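PDB 6DXN: Thiol:disulfide interchange protein from Klebsiella pneumoniae, which probably acts as a periplasmic oxidoreductase of the DsbA family, passing disulfide bonds to newly secreted proteins through a thioredoxin-type redox centre. Local coordinates for residues Glu76-Ala79 against Val80-Ala84; Ile104-Ala107 against Ala108-Val111; Gln140-Leu143 against Val144-Lys148; Gln170-Tyr173 against Asp174-Ala177. All blocks are in the same frame, centred on the assembly; numbering follows the deposited sequence.

Contact 1: Glu76-Ala79 against Val80-Ala84; sequences EAWA and VAQYA
Glu76 and Val80 open the contact through Val80 N, which gives a nearly straight hydrogen bond to Glu76 O (2.9 Å, 165° at the hydrogen). Val80 CG2 lies 3.5 Å from Glu76 O. The carboxylate of Glu76 runs off on an extended chain and is bonded to Gln128. One residue on, Ala77 O accepts from Ala81 N at 2.8 Å, and Ala81 CB packs beside it. The methyl of Ala77 faces the other way, onto Ile110 and Phe114. With CG swung anti to the backbone N (chi1 -170°), the indole of Trp78 lies alongside the next turn, where Trp78 CE3 comes 4.1 Å from Ala81 CB. Trp78 O accepts from Gln82 N at 3.0 Å. The extended chain of Gln82 reaches back over one face of the ring and holds CD 3.8 Å above its plane, offset toward the rim, with the amide turned 64° from the indole. The position of the amide oxygen is doubtful, since Gln82 OE1 comes too close to Trp78 CD1 in the model, and Trp78 NE1 in any case donates to Lys61 O. Phe29 meets the indole edge-to-face. Ala79 O takes Tyr83 N at 3.1 Å and a second, weak bond from Gln82 N. The four i to i+4 bonds pair the carbonyls of Glu76-Ala79 with N-H groups inside helix 71-83, consistent with burying Ala77, Trp78 and Ala79 among helices 87-99, 107-115, 121-129 and 131-146, in the helical insertion that sets DsbA apart from thioredoxin.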
ATOM      1  N   GLU A  76      -9.239   7.302  -4.631  1.00 13.82           N
ATOM      2  CA  GLU A  76     -10.624   6.976  -4.791  1.00 13.57           C
ATOM      3  C   GLU A  76     -10.745   5.655  -5.557  1.00 13.09           C
ATOM      4  O   GLU A  76     -11.538   4.791  -5.186  1.00 12.02           O
ATOM      5  CB  GLU A  76     -11.342   8.111  -5.522  1.00 14.74           C
ATOM      6  CG  GLU A  76     -12.806   7.836  -5.783  1.00 15.67           C
ATOM      7  CD  GLU A  76     -13.502   8.977  -6.501  1.00 16.92           C
ATOM      8  OE1 GLU A  76     -13.046   9.349  -7.600  1.00 19.26           O
ATOM      9  OE2 GLU A  76     -14.471   9.509  -5.943  1.00 20.47           O
ATOM     10  N   ALA A  77      -9.943   5.510  -6.623  1.00 12.35           N
ATOM     11  CA  ALA A  77      -9.990   4.302  -7.436  1.00 11.69           C
ATOM     12  C   ALA A  77      -9.585   3.081  -6.598  1.00 11.74           C
ATOM     13  O   ALA A  77     -10.172   2.000  -6.737  1.00 10.75           O
ATOM     14  CB  ALA A  77      -9.109   4.462  -8.646  1.00 11.87           C
ATOM     15  N   TRP A  78      -8.613   3.267  -5.698  1.00 11.31           N
ATOM     16  CA  TRP A  78      -8.149   2.136  -4.868  1.00 10.84           C
ATOM     17  C   TRP A  78      -9.267   1.727  -3.886  1.00 11.78           C
ATOM     18  O   TRP A  78      -9.522   0.532  -3.663  1.00 11.60           O
ATOM     19  CB  TRP A  78      -6.819   2.509  -4.201  1.00 10.21           C
ATOM     20  CG  TRP A  78      -6.108   1.386  -3.509  1.00  9.69           C
ATOM     21  CD1 TRP A  78      -5.708   1.361  -2.205  1.00  9.92           C
ATOM     22  CD2 TRP A  78      -5.734   0.113  -4.067  1.00  9.90           C
ATOM     23  NE1 TRP A  78      -5.093   0.176  -1.921  1.00  9.73           N
ATOM     24  CE2 TRP A  78      -5.095  -0.613  -3.039  1.00  9.65           C
ATOM     25  CE3 TRP A  78      -5.856  -0.479  -5.332  1.00 10.14           C
ATOM     26  CZ2 TRP A  78      -4.594  -1.899  -3.231  1.00  9.16           C
ATOM     27  CZ3 TRP A  78      -5.384  -1.764  -5.513  1.00 10.26           C
ATOM     28  CH2 TRP A  78      -4.753  -2.457  -4.475  1.00  9.93           C
ATOM     29  N   ALA A  79      -9.951   2.732  -3.328  1.00 13.12           N
ATOM     30  CA  ALA A  79     -11.050   2.522  -2.384  1.00 14.05           C
ATOM     31  C   ALA A  79     -12.200   1.776  -3.071  1.00 15.24           C
ATOM     32  O   ALA A  79     -12.752   0.829  -2.504  1.00 14.49           O
ATOM     33  CB  ALA A  79     -11.492   3.845  -1.815  1.00 13.95           C
ATOM     34  N   VAL A  80     -12.551   2.208  -4.292  1.00 16.75           N
ATOM     35  CA  VAL A  80     -13.598   1.545  -5.067  1.00 18.21           C
ATOM     36  C   VAL A  80     -13.126   0.128  -5.405  1.00 19.17           C
ATOM     37  O   VAL A  80     -13.918  -0.822  -5.365  1.00 22.32           O
ATOM     38  CB  VAL A  80     -13.964   2.317  -6.355  1.00 18.60           C
ATOM     39  CG1 VAL A  80     -14.786   1.466  -7.308  1.00 20.04           C
ATOM     40  CG2 VAL A  80     -14.686   3.621  -6.066  1.00 18.28           C
ATOM     41  N   ALA A  81     -11.839   0.012  -5.757  1.00 19.04           N
ATOM     42  CA  ALA A  81     -11.206  -1.261  -6.143  1.00 19.90           C
ATOM     43  C   ALA A  81     -11.393  -2.338  -5.065  1.00 21.51           C
ATOM     44  O   ALA A  81     -11.661  -3.505  -5.388  1.00 22.92           O
ATOM     45  CB  ALA A  81      -9.737  -1.031  -6.407  1.00 21.34           C
ATOM     46  N   GLN A  82     -11.249  -1.936  -3.797  1.00 20.01           N
ATOM     47  CA  GLN A  82     -11.340  -2.845  -2.637  1.00 23.43           C
ATOM     48  C   GLN A  82     -12.808  -3.109  -2.273  1.00 24.11           C
ATOM     49  O   GLN A  82     -13.146  -4.193  -1.815  1.00 22.17           O
ATOM     50  CB  GLN A  82     -10.579  -2.252  -1.452  1.00 21.96           C
ATOM     51  CG  GLN A  82      -9.095  -2.090  -1.727  1.00 23.35           C
ATOM     52  CD  GLN A  82      -8.400  -1.221  -0.712  1.00 24.84           C
ATOM     53  OE1 GLN A  82      -7.664  -0.305  -1.066  1.00 30.20           O
ATOM     54  NE2 GLN A  82      -8.647  -1.483   0.560  1.00 28.55           N
ATOM     55  N   TYR A  83     -13.660  -2.100  -2.474  1.00 25.36           N
ATOM     56  CA  TYR A  83     -15.097  -2.221  -2.207  1.00 28.46           C
ATOM     57  C   TYR A  83     -15.712  -3.193  -3.219  1.00 28.45           C
ATOM     58  O   TYR A  83     -16.563  -4.014  -2.865  1.00 26.80           O
ATOM     59  CB  TYR A  83     -15.773  -0.849  -2.267  1.00 30.75           C
ATOM     60  CG  TYR A  83     -17.281  -0.896  -2.251  1.00 32.94           C
ATOM     61  CD1 TYR A  83     -17.983  -1.011  -1.061  1.00 35.33           C
ATOM     62  CD2 TYR A  83     -18.010  -0.820  -3.428  1.00 35.87           C
ATOM     63  CE1 TYR A  83     -19.368  -1.061  -1.042  1.00 37.60           C
ATOM     64  CE2 TYR A  83     -19.396  -0.867  -3.425  1.00 37.48           C
ATOM     65  CZ  TYR A  83     -20.078  -0.987  -2.227  1.00 38.00           C
ATOM     66  OH  TYR A  83     -21.442  -1.032  -2.222  1.00 45.19           O
ATOM     67  N   ALA A  84     -15.286  -3.054  -4.483  1.00 26.12           N
ATOM     68  CA  ALA A  84     -15.716  -3.930  -5.566  1.00 26.84           C
ATOM     69  C   ALA A  84     -14.945  -5.252  -5.475  1.00 27.95           C
ATOM     70  O   ALA A  84     -15.271  -6.225  -6.162  1.00 31.81           O
ATOM     71  CB  ALA A  84     -15.486  -3.257  -6.895  1.00 27.60           C
TER

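Contact 2: Ile104-Ala107 against Ala108-Val111; sequences IKTA and ADIV
Asp109 N is held by Thr106 twice, from the carbonyl O at 3.0 Å and from the hydroxyl OG1 at 3.2 Å. The carbonyl bond is bent: the N-H sits well above the plane of the C=O and not on a lone pair. The hydroxyl gets there because chi1 of 65° puts OG1 between the backbone N and the carbonyl carbon. In return the carboxylate of Asp109 reaches back along the chain, and its OD2 accepts from Lys105 N through the anti lone pair, a long bond (3.3 Å) but almost straight at 171°. Thr106 is thus the N-cap of helix 107-115. The return bond goes to the residue before the cap, so no true capping box is closed, and Thr106 N is buried with no partner in the model. Farther into the first turn the bonds slacken, Ile110 N reaching both Thr106 O and Ala107 O weakly. Under this polar edge lies the greasy side. Ile104 CG2, anti to its own N, meets Ile110 CG1 at 3.5 Å, the two side chains crossing at about a right angle; both also lean on Leu94 of helix 87-99, and Ile110 continues to Ala73 and Leu74 of helix 71-83.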
ATOM      1  N   ILE A 104      -2.645   6.840 -18.572  1.00 23.07           N
ATOM      2  CA  ILE A 104      -3.587   7.372 -17.586  1.00 22.67           C
ATOM      3  C   ILE A 104      -3.136   8.801 -17.272  1.00 22.39           C
ATOM      4  O   ILE A 104      -2.194   9.011 -16.510  1.00 23.42           O
ATOM      5  CB  ILE A 104      -3.707   6.501 -16.318  1.00 21.27           C
ATOM      6  CG1 ILE A 104      -4.206   5.090 -16.644  1.00 21.44           C
ATOM      7  CG2 ILE A 104      -4.614   7.188 -15.305  1.00 20.03           C
ATOM      8  CD1 ILE A 104      -4.265   4.161 -15.449  1.00 22.64           C
ATOM      9  N   LYS A 105      -3.834   9.767 -17.878  1.00 22.81           N
ATOM     10  CA  LYS A 105      -3.508  11.175 -17.741  1.00 22.49           C
ATOM     11  C   LYS A 105      -4.604  11.914 -16.967  1.00 20.52           C
ATOM     12  O   LYS A 105      -4.314  12.905 -16.303  1.00 19.66           O
ATOM     13  CB  LYS A 105      -3.352  11.799 -19.132  1.00 25.56           C
ATOM     14  CG  LYS A 105      -2.306  11.160 -20.034  1.00 27.31           C
ATOM     15  CD  LYS A 105      -2.450  11.610 -21.483  1.00 31.19           C
ATOM     16  CE  LYS A 105      -1.339  11.126 -22.389  1.00 33.01           C
ATOM     17  NZ  LYS A 105      -0.053  11.798 -22.085  1.00 36.16           N
ATOM     18  N   THR A 106      -5.843  11.406 -17.043  1.00 21.13           N
ATOM     19  CA  THR A 106      -7.011  12.045 -16.406  1.00 20.02           C
ATOM     20  C   THR A 106      -7.812  11.052 -15.550  1.00 19.13           C
ATOM     21  O   THR A 106      -7.646   9.838 -15.656  1.00 17.58           O
ATOM     22  CB  THR A 106      -7.999  12.552 -17.462  1.00 20.68           C
ATOM     23  OG1 THR A 106      -8.499  11.392 -18.129  1.00 19.98           O
ATOM     24  CG2 THR A 106      -7.398  13.507 -18.474  1.00 21.18           C
ATOM     25  N   ALA A 107      -8.742  11.602 -14.755  1.00 19.77           N
ATOM     26  CA  ALA A 107      -9.639  10.814 -13.922  1.00 20.88           C
ATOM     27  C   ALA A 107     -10.505   9.902 -14.803  1.00 20.96           C
ATOM     28  O   ALA A 107     -10.807   8.779 -14.425  1.00 20.90           O
ATOM     29  CB  ALA A 107     -10.487  11.734 -13.078  1.00 21.58           C
ATOM     30  N   ALA A 108     -10.880  10.395 -15.994  1.00 21.58           N
ATOM     31  CA  ALA A 108     -11.726   9.618 -16.907  1.00 22.23           C
ATOM     32  C   ALA A 108     -10.970   8.385 -17.425  1.00 21.42           C
ATOM     33  O   ALA A 108     -11.590   7.371 -17.764  1.00 23.35           O
ATOM     34  CB  ALA A 108     -12.210  10.489 -18.046  1.00 22.86           C
ATOM     35  N   ASP A 109      -9.634   8.467 -17.450  1.00 19.69           N
ATOM     36  CA  ASP A 109      -8.799   7.363 -17.931  1.00 18.40           C
ATOM     37  C   ASP A 109      -8.708   6.241 -16.891  1.00 18.12           C
ATOM     38  O   ASP A 109      -8.496   5.071 -17.254  1.00 18.00           O
ATOM     39  CB  ASP A 109      -7.400   7.846 -18.315  1.00 17.75           C
ATOM     40  CG  ASP A 109      -7.370   8.632 -19.611  1.00 18.27           C
ATOM     41  OD1 ASP A 109      -8.409   8.650 -20.303  1.00 19.25           O
ATOM     42  OD2 ASP A 109      -6.311   9.209 -19.915  1.00 18.41           O
ATOM     43  N   ILE A 110      -8.814   6.597 -15.606  1.00 17.63           N
ATOM     44  CA  ILE A 110      -8.773   5.593 -14.546  1.00 19.25           C
ATOM     45  C   ILE A 110     -10.039   4.732 -14.641  1.00 19.92           C
ATOM     46  O   ILE A 110      -9.979   3.521 -14.446  1.00 23.78           O
ATOM     47  CB  ILE A 110      -8.612   6.246 -13.157  1.00 18.81           C
ATOM     48  CG1 ILE A 110      -7.262   6.958 -13.027  1.00 18.28           C
ATOM     49  CG2 ILE A 110      -8.811   5.209 -12.064  1.00 20.00           C
ATOM     50  CD1 ILE A 110      -7.097   7.771 -11.756  1.00 18.16           C
ATOM     51  N   VAL A 111     -11.173   5.375 -14.957  1.00 19.77           N
ATOM     52  CA  VAL A 111     -12.459   4.704 -15.086  1.00 19.57           C
ATOM     53  C   VAL A 111     -12.383   3.674 -16.218  1.00 20.37           C
ATOM     54  O   VAL A 111     -12.977   2.603 -16.109  1.00 18.28           O
ATOM     55  CB  VAL A 111     -13.610   5.707 -15.310  1.00 19.85           C
ATOM     56  CG1 VAL A 111     -14.883   5.019 -15.775  1.00 21.92           C
ATOM     57  CG2 VAL A 111     -13.880   6.546 -14.075  1.00 19.80           C
TER

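Contact 3: Gln140-Leu143 against Val144-Lys148; sequences QDNL and VEKMK
Asn142 and Lys146 meet on the flank of the helix, their side chains crossing at a slant. The amide of Asn142 swings anti to the backbone N (chi1 -174°) and offers OD1 to Lys146 NZ at 2.8 Å, the ammonium lying a little off the carbonyl plane. Lys146 reaches it by folding back at chi2 and chi4, and the same NZ forms a salt bridge with Glu145 OE1 at 2.7 Å. Two acceptors therefore fix the ammonium above the last turn. Beneath them Lys146 N gives Asn142 O an almost perfectly straight bond of 2.9 Å. In the last regular turn Met147 N donates to Leu143 O at 2.8 Å. The chain leaves helix 131-146 around here: Lys148, the first residue outside helical phi/psi, turns to a positive phi of 63° in a Schellman motif, its N bonding back to Glu145 O. On the inner side Leu143 and Met147, a selenomethionine, lie side by side and point the same way. The packing is tight, for Met147 CE comes within 3.3 Å of Leu143 CD2 and 3.4 Å of Leu143 CG. Both side chains rest on Pro23 and on Phe28 of strand 25-29, with Leu143 also on Tyr62, so the end of this helix is laid against the thioredoxin-fold sheet. Val144 adds CG2 over Gln140 O and touches the same Phe28.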
ATOM      1  N   GLN A 140      -7.409   6.811   4.512  1.00 19.61           N
ATOM      2  CA  GLN A 140      -6.131   6.833   3.797  1.00 20.19           C
ATOM      3  C   GLN A 140      -5.449   8.205   3.937  1.00 19.75           C
ATOM      4  O   GLN A 140      -4.280   8.269   4.310  1.00 21.50           O
ATOM      5  CB  GLN A 140      -6.364   6.424   2.339  1.00 21.39           C
ATOM      6  CG  GLN A 140      -6.521   4.916   2.159  1.00 21.63           C
ATOM      7  CD  GLN A 140      -7.033   4.530   0.791  1.00 23.59           C
ATOM      8  OE1 GLN A 140      -6.309   3.981  -0.035  1.00 25.88           O
ATOM      9  NE2 GLN A 140      -8.289   4.849   0.524  1.00 25.67           N
ATOM     10  N   ASP A 141      -6.183   9.289   3.650  1.00 17.67           N
ATOM     11  CA  ASP A 141      -5.653  10.659   3.723  1.00 17.36           C
ATOM     12  C   ASP A 141      -5.303  11.045   5.172  1.00 16.51           C
ATOM     13  O   ASP A 141      -4.264  11.664   5.439  1.00 14.23           O
ATOM     14  CB  ASP A 141      -6.647  11.664   3.130  1.00 18.58           C
ATOM     15  CG  ASP A 141      -6.922  11.497   1.642  1.00 19.77           C
ATOM     16  OD1 ASP A 141      -6.063  10.908   0.937  1.00 20.19           O
ATOM     17  OD2 ASP A 141      -7.998  11.959   1.193  1.00 20.64           O
ATOM     18  N   ASN A 142      -6.176  10.678   6.112  1.00 16.65           N
ATOM     19  CA  ASN A 142      -5.991  11.038   7.517  1.00 17.54           C
ATOM     20  C   ASN A 142      -4.723  10.390   8.102  1.00 18.39           C
ATOM     21  O   ASN A 142      -3.987  11.030   8.855  1.00 18.61           O
ATOM     22  CB  ASN A 142      -7.201  10.627   8.359  1.00 18.89           C
ATOM     23  CG  ASN A 142      -7.105  11.114   9.789  1.00 19.29           C
ATOM     24  OD1 ASN A 142      -6.745  12.265  10.034  1.00 19.48           O
ATOM     25  ND2 ASN A 142      -7.436  10.251  10.732  1.00 18.21           N
ATOM     26  N   LEU A 143      -4.475   9.123   7.758  1.00 17.68           N
ATOM     27  CA  LEU A 143      -3.312   8.404   8.314  1.00 18.31           C
ATOM     28  C   LEU A 143      -1.997   8.879   7.680  1.00 17.57           C
ATOM     29  O   LEU A 143      -0.962   8.861   8.353  1.00 16.46           O
ATOM     30  CB  LEU A 143      -3.515   6.890   8.189  1.00 18.31           C
ATOM     31  CG  LEU A 143      -4.169   6.227   9.407  1.00 19.73           C
ATOM     32  CD1 LEU A 143      -5.388   6.988   9.893  1.00 20.08           C
ATOM     33  CD2 LEU A 143      -4.528   4.786   9.120  1.00 20.77           C
ATOM     34  N   VAL A 144      -2.032   9.314   6.415  1.00 16.74           N
ATOM     35  CA  VAL A 144      -0.806   9.836   5.799  1.00 16.97           C
ATOM     36  C   VAL A 144      -0.337  11.042   6.628  1.00 17.89           C
ATOM     37  O   VAL A 144       0.867  11.235   6.838  1.00 18.77           O
ATOM     38  CB  VAL A 144      -1.002  10.172   4.306  1.00 17.64           C
ATOM     39  CG1 VAL A 144       0.086  11.086   3.767  1.00 17.70           C
ATOM     40  CG2 VAL A 144      -1.107   8.912   3.467  1.00 17.45           C
ATOM     41  N   GLU A 145      -1.301  11.830   7.119  1.00 18.66           N
ATOM     42  CA  GLU A 145      -1.009  12.991   7.958  1.00 20.39           C
ATOM     43  C   GLU A 145      -0.604  12.526   9.371  1.00 20.83           C
ATOM     44  O   GLU A 145       0.519  12.782   9.812  1.00 21.03           O
ATOM     45  CB  GLU A 145      -2.205  13.951   7.940  1.00 23.25           C
ATOM     46  CG  GLU A 145      -2.049  15.174   8.828  1.00 25.39           C
ATOM     47  CD  GLU A 145      -2.513  15.007  10.266  1.00 28.64           C
ATOM     48  OE1 GLU A 145      -3.648  14.517  10.471  1.00 31.46           O
ATOM     49  OE2 GLU A 145      -1.743  15.363  11.176  1.00 33.44           O
ATOM     50  N   LYS A 146      -1.494  11.804  10.058  1.00 22.16           N
ATOM     51  CA  LYS A 146      -1.231  11.381  11.458  1.00 24.26           C
ATOM     52  C   LYS A 146       0.085  10.595  11.576  1.00 24.26           C
ATOM     53  O   LYS A 146       0.894  10.882  12.463  1.00 23.04           O
ATOM     54  CB  LYS A 146      -2.416  10.583  12.010  1.00 26.66           C
ATOM     55  CG  LYS A 146      -3.709  11.375  12.183  1.00 28.21           C
ATOM     56  CD  LYS A 146      -3.575  12.575  13.101  1.00 29.09           C
ATOM     57  CE  LYS A 146      -4.899  13.252  13.394  1.00 30.97           C
ATOM     58  NZ  LYS A 146      -5.567  13.714  12.152  1.00 31.02           N
HETATM   59  N   MSE A 147       0.307   9.624  10.680  1.00 25.37           N
HETATM   60  CA  MSE A 147       1.530   8.804  10.725  1.00 25.18           C
HETATM   61  C   MSE A 147       2.779   9.534  10.242  1.00 26.21           C
HETATM   62  O   MSE A 147       3.890   9.028  10.411  1.00 23.87           O
HETATM   63  CB  MSE A 147       1.293   7.500   9.974  1.00 28.44           C
HETATM   64  CG  MSE A 147       0.097   6.770  10.585  1.00 32.24           C
HETATM   65 SE   MSE A 147       0.367   4.821  10.576  1.00 40.20          SE
HETATM   66  CE  MSE A 147      -1.442   4.319  10.028  1.00 36.41           C
ATOM     67  N   LYS A 148       2.587  10.717   9.638  1.00 23.86           N
ATOM     68  CA  LYS A 148       3.679  11.592   9.181  1.00 26.79           C
ATOM     69  C   LYS A 148       4.498  10.895   8.084  1.00 26.41           C
ATOM     70  O   LYS A 148       5.725  10.871   8.134  1.00 27.37           O
ATOM     71  CB  LYS A 148       4.547  11.996  10.382  1.00 27.72           C
ATOM     72  CG  LYS A 148       3.777  12.621  11.540  1.00 28.71           C
ATOM     73  CD  LYS A 148       4.586  12.828  12.814  1.00 29.21           C
ATOM     74  CE  LYS A 148       5.704  13.840  12.671  1.00 29.72           C
ATOM     75  NZ  LYS A 148       6.398  14.077  13.962  1.00 29.50           N
TER

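Contact 4: Gln170-Tyr173 against Asp174-Ala177; sequences QDDY and DTYA
Asp172 OD1 is gripped from both faces of its carboxylate by Thr175, through hydroxyl and backbone N. Thr175 OG1 donates to Asp172 OD1 at 2.9 Å, nearly in line with the C-O bond, and Thr175 N comes in on the syn side at 3.1 Å, 31° out of the carboxylate plane. A chi1 of 84° turns the Asp172 carboxylate back over the first N-H groups of the helix. Thr175 in turn sets OG1 beside its backbone N, so that hydroxyl and N-H converge on one oxygen, the side chains standing roughly square to each other. With two bonds on OD1 the rotation of the carboxylate is largely settled. The other oxygen, Asp172 OD2, stands 4.0 Å from Asp174 OD2, two carboxylates of like charge, their planes turned 73° apart; the N-terminal end of the helix dipole would be expected to ease their repulsion. Behind the side chains the main chain is already helical: Tyr176 N bonds to Asp172 O at 3.0 Å, and Ala177 N to Tyr173 O at 2.9 Å. Tyr176 CB lies against both of those carbonyl oxygens before its ring leads away to Ile43 and Val45, its OH bonded to Asn165 O. The bond from Thr175 N to the Asp172 side chain is that of an aspartate N-cap, here starting helix 173-188, the closing helix of the thioredoxin fold.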
ATOM      1  N   GLN A 170      20.757  -7.549   0.678  1.00 20.43           N
ATOM      2  CA  GLN A 170      21.011  -6.959  -0.628  1.00 24.00           C
ATOM      3  C   GLN A 170      21.420  -7.991  -1.689  1.00 24.57           C
ATOM      4  O   GLN A 170      21.563  -7.619  -2.849  1.00 25.44           O
ATOM      5  CB  GLN A 170      22.083  -5.883  -0.451  1.00 24.50           C
ATOM      6  CG  GLN A 170      21.634  -4.743   0.449  1.00 24.76           C
ATOM      7  CD  GLN A 170      20.527  -3.936  -0.183  1.00 24.91           C
ATOM      8  OE1 GLN A 170      20.501  -3.741  -1.395  1.00 23.15           O
ATOM      9  NE2 GLN A 170      19.604  -3.454   0.636  1.00 22.85           N
ATOM     10  N   ASP A 171      21.576  -9.264  -1.302  1.00 26.31           N
ATOM     11  CA  ASP A 171      21.988 -10.339  -2.239  1.00 25.44           C
ATOM     12  C   ASP A 171      21.186 -10.248  -3.542  1.00 25.65           C
ATOM     13  O   ASP A 171      21.758  -9.942  -4.590  1.00 24.56           O
ATOM     14  CB  ASP A 171      21.849 -11.722  -1.602  1.00 26.52           C
ATOM     15  CG  ASP A 171      22.806 -11.941  -0.446  1.00 26.92           C
ATOM     16  OD1 ASP A 171      24.012 -11.660  -0.620  1.00 25.69           O
ATOM     17  OD2 ASP A 171      22.333 -12.340   0.630  1.00 28.03           O
ATOM     18  N   ASP A 172      19.887 -10.565  -3.475  1.00 23.48           N
ATOM     19  CA  ASP A 172      19.011 -10.460  -4.651  1.00 23.62           C
ATOM     20  C   ASP A 172      17.592 -10.130  -4.159  1.00 21.32           C
ATOM     21  O   ASP A 172      17.340 -10.091  -2.947  1.00 17.53           O
ATOM     22  CB  ASP A 172      19.110 -11.687  -5.564  1.00 23.65           C
ATOM     23  CG  ASP A 172      18.247 -12.861  -5.158  1.00 24.30           C
ATOM     24  OD1 ASP A 172      17.916 -12.964  -3.963  1.00 22.86           O
ATOM     25  OD2 ASP A 172      17.877 -13.639  -6.066  1.00 24.38           O
ATOM     26  N   TYR A 173      16.669  -9.912  -5.103  1.00 20.10           N
ATOM     27  CA  TYR A 173      15.317  -9.440  -4.756  1.00 22.30           C
ATOM     28  C   TYR A 173      14.499 -10.478  -3.977  1.00 20.73           C
ATOM     29  O   TYR A 173      13.697 -10.087  -3.132  1.00 21.37           O
ATOM     30  CB  TYR A 173      14.546  -8.978  -5.996  1.00 20.69           C
ATOM     31  CG  TYR A 173      15.123  -7.775  -6.699  1.00 22.45           C
ATOM     32  CD1 TYR A 173      15.456  -6.622  -6.002  1.00 21.01           C
ATOM     33  CD2 TYR A 173      15.263  -7.757  -8.078  1.00 23.94           C
ATOM     34  CE1 TYR A 173      15.978  -5.513  -6.646  1.00 23.90           C
ATOM     35  CE2 TYR A 173      15.764  -6.650  -8.740  1.00 24.82           C
ATOM     36  CZ  TYR A 173      16.126  -5.525  -8.023  1.00 25.02           C
ATOM     37  OH  TYR A 173      16.632  -4.446  -8.684  1.00 23.70           O
ATOM     38  N   ASP A 174      14.672 -11.768  -4.294  1.00 21.78           N
ATOM     39  CA  ASP A 174      13.927 -12.860  -3.648  1.00 23.09           C
ATOM     40  C   ASP A 174      14.297 -12.904  -2.160  1.00 23.56           C
ATOM     41  O   ASP A 174      13.419 -13.017  -1.294  1.00 25.10           O
ATOM     42  CB  ASP A 174      14.187 -14.195  -4.356  1.00 24.64           C
ATOM     43  CG  ASP A 174      13.752 -14.209  -5.817  1.00 28.80           C
ATOM     44  OD1 ASP A 174      12.998 -13.302  -6.205  1.00 27.78           O
ATOM     45  OD2 ASP A 174      14.175 -15.123  -6.560  1.00 31.74           O
ATOM     46  N   THR A 175      15.596 -12.770  -1.882  1.00 22.19           N
ATOM     47  CA  THR A 175      16.110 -12.802  -0.519  1.00 22.09           C
ATOM     48  C   THR A 175      15.632 -11.544   0.215  1.00 20.38           C
ATOM     49  O   THR A 175      15.226 -11.609   1.382  1.00 16.63           O
ATOM     50  CB  THR A 175      17.638 -12.954  -0.521  1.00 21.84           C
ATOM     51  OG1 THR A 175      17.957 -14.124  -1.281  1.00 20.39           O
ATOM     52  CG2 THR A 175      18.227 -13.063   0.868  1.00 23.80           C
ATOM     53  N   TYR A 176      15.658 -10.410  -0.495  1.00 19.42           N
ATOM     54  CA  TYR A 176      15.222  -9.140   0.070  1.00 17.29           C
ATOM     55  C   TYR A 176      13.758  -9.237   0.525  1.00 17.92           C
ATOM     56  O   TYR A 176      13.419  -8.841   1.658  1.00 16.43           O
ATOM     57  CB  TYR A 176      15.389  -7.990  -0.930  1.00 17.24           C
ATOM     58  CG  TYR A 176      14.872  -6.686  -0.383  1.00 16.75           C
ATOM     59  CD1 TYR A 176      13.521  -6.385  -0.453  1.00 16.62           C
ATOM     60  CD2 TYR A 176      15.708  -5.783   0.252  1.00 15.93           C
ATOM     61  CE1 TYR A 176      13.018  -5.208   0.074  1.00 16.51           C
ATOM     62  CE2 TYR A 176      15.221  -4.595   0.774  1.00 16.01           C
ATOM     63  CZ  TYR A 176      13.866  -4.314   0.695  1.00 15.56           C
ATOM     64  OH  TYR A 176      13.345  -3.165   1.212  1.00 15.02           O
ATOM     65  N   ALA A 177      12.895  -9.745  -0.368  1.00 17.37           N
ATOM     66  CA  ALA A 177      11.465  -9.870  -0.095  1.00 17.13           C
ATOM     67  C   ALA A 177      11.237 -10.765   1.134  1.00 16.79           C
ATOM     68  O   ALA A 177      10.411 -10.449   1.978  1.00 15.39           O
ATOM     69  CB  ALA A 177      10.743 -10.406  -1.309  1.00 17.36           C
TER

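All four are local contacts, two within helices and two at helix starts, following one another along the chain in the order 1, 2, 3, 4. Contacts 1 and 2 belong to the helical part: their centres lie about 15 Å apart and they touch where Ala77 of helix 71-83 meets Ile110 of helix 107-115. Contact 3, about 18 Å between centres from contact 1, touches it through Gln140 against Trp78 and Ala79, and so carries helix 131-146 from the helical part to the five-stranded sheet. Contact 4 stands apart on helix 173-188, about 17 Å from contact 3 at the nearest atoms and across the chain's centre from contacts 1 and 3. Both halves of a DsbA-type fold are thus represented.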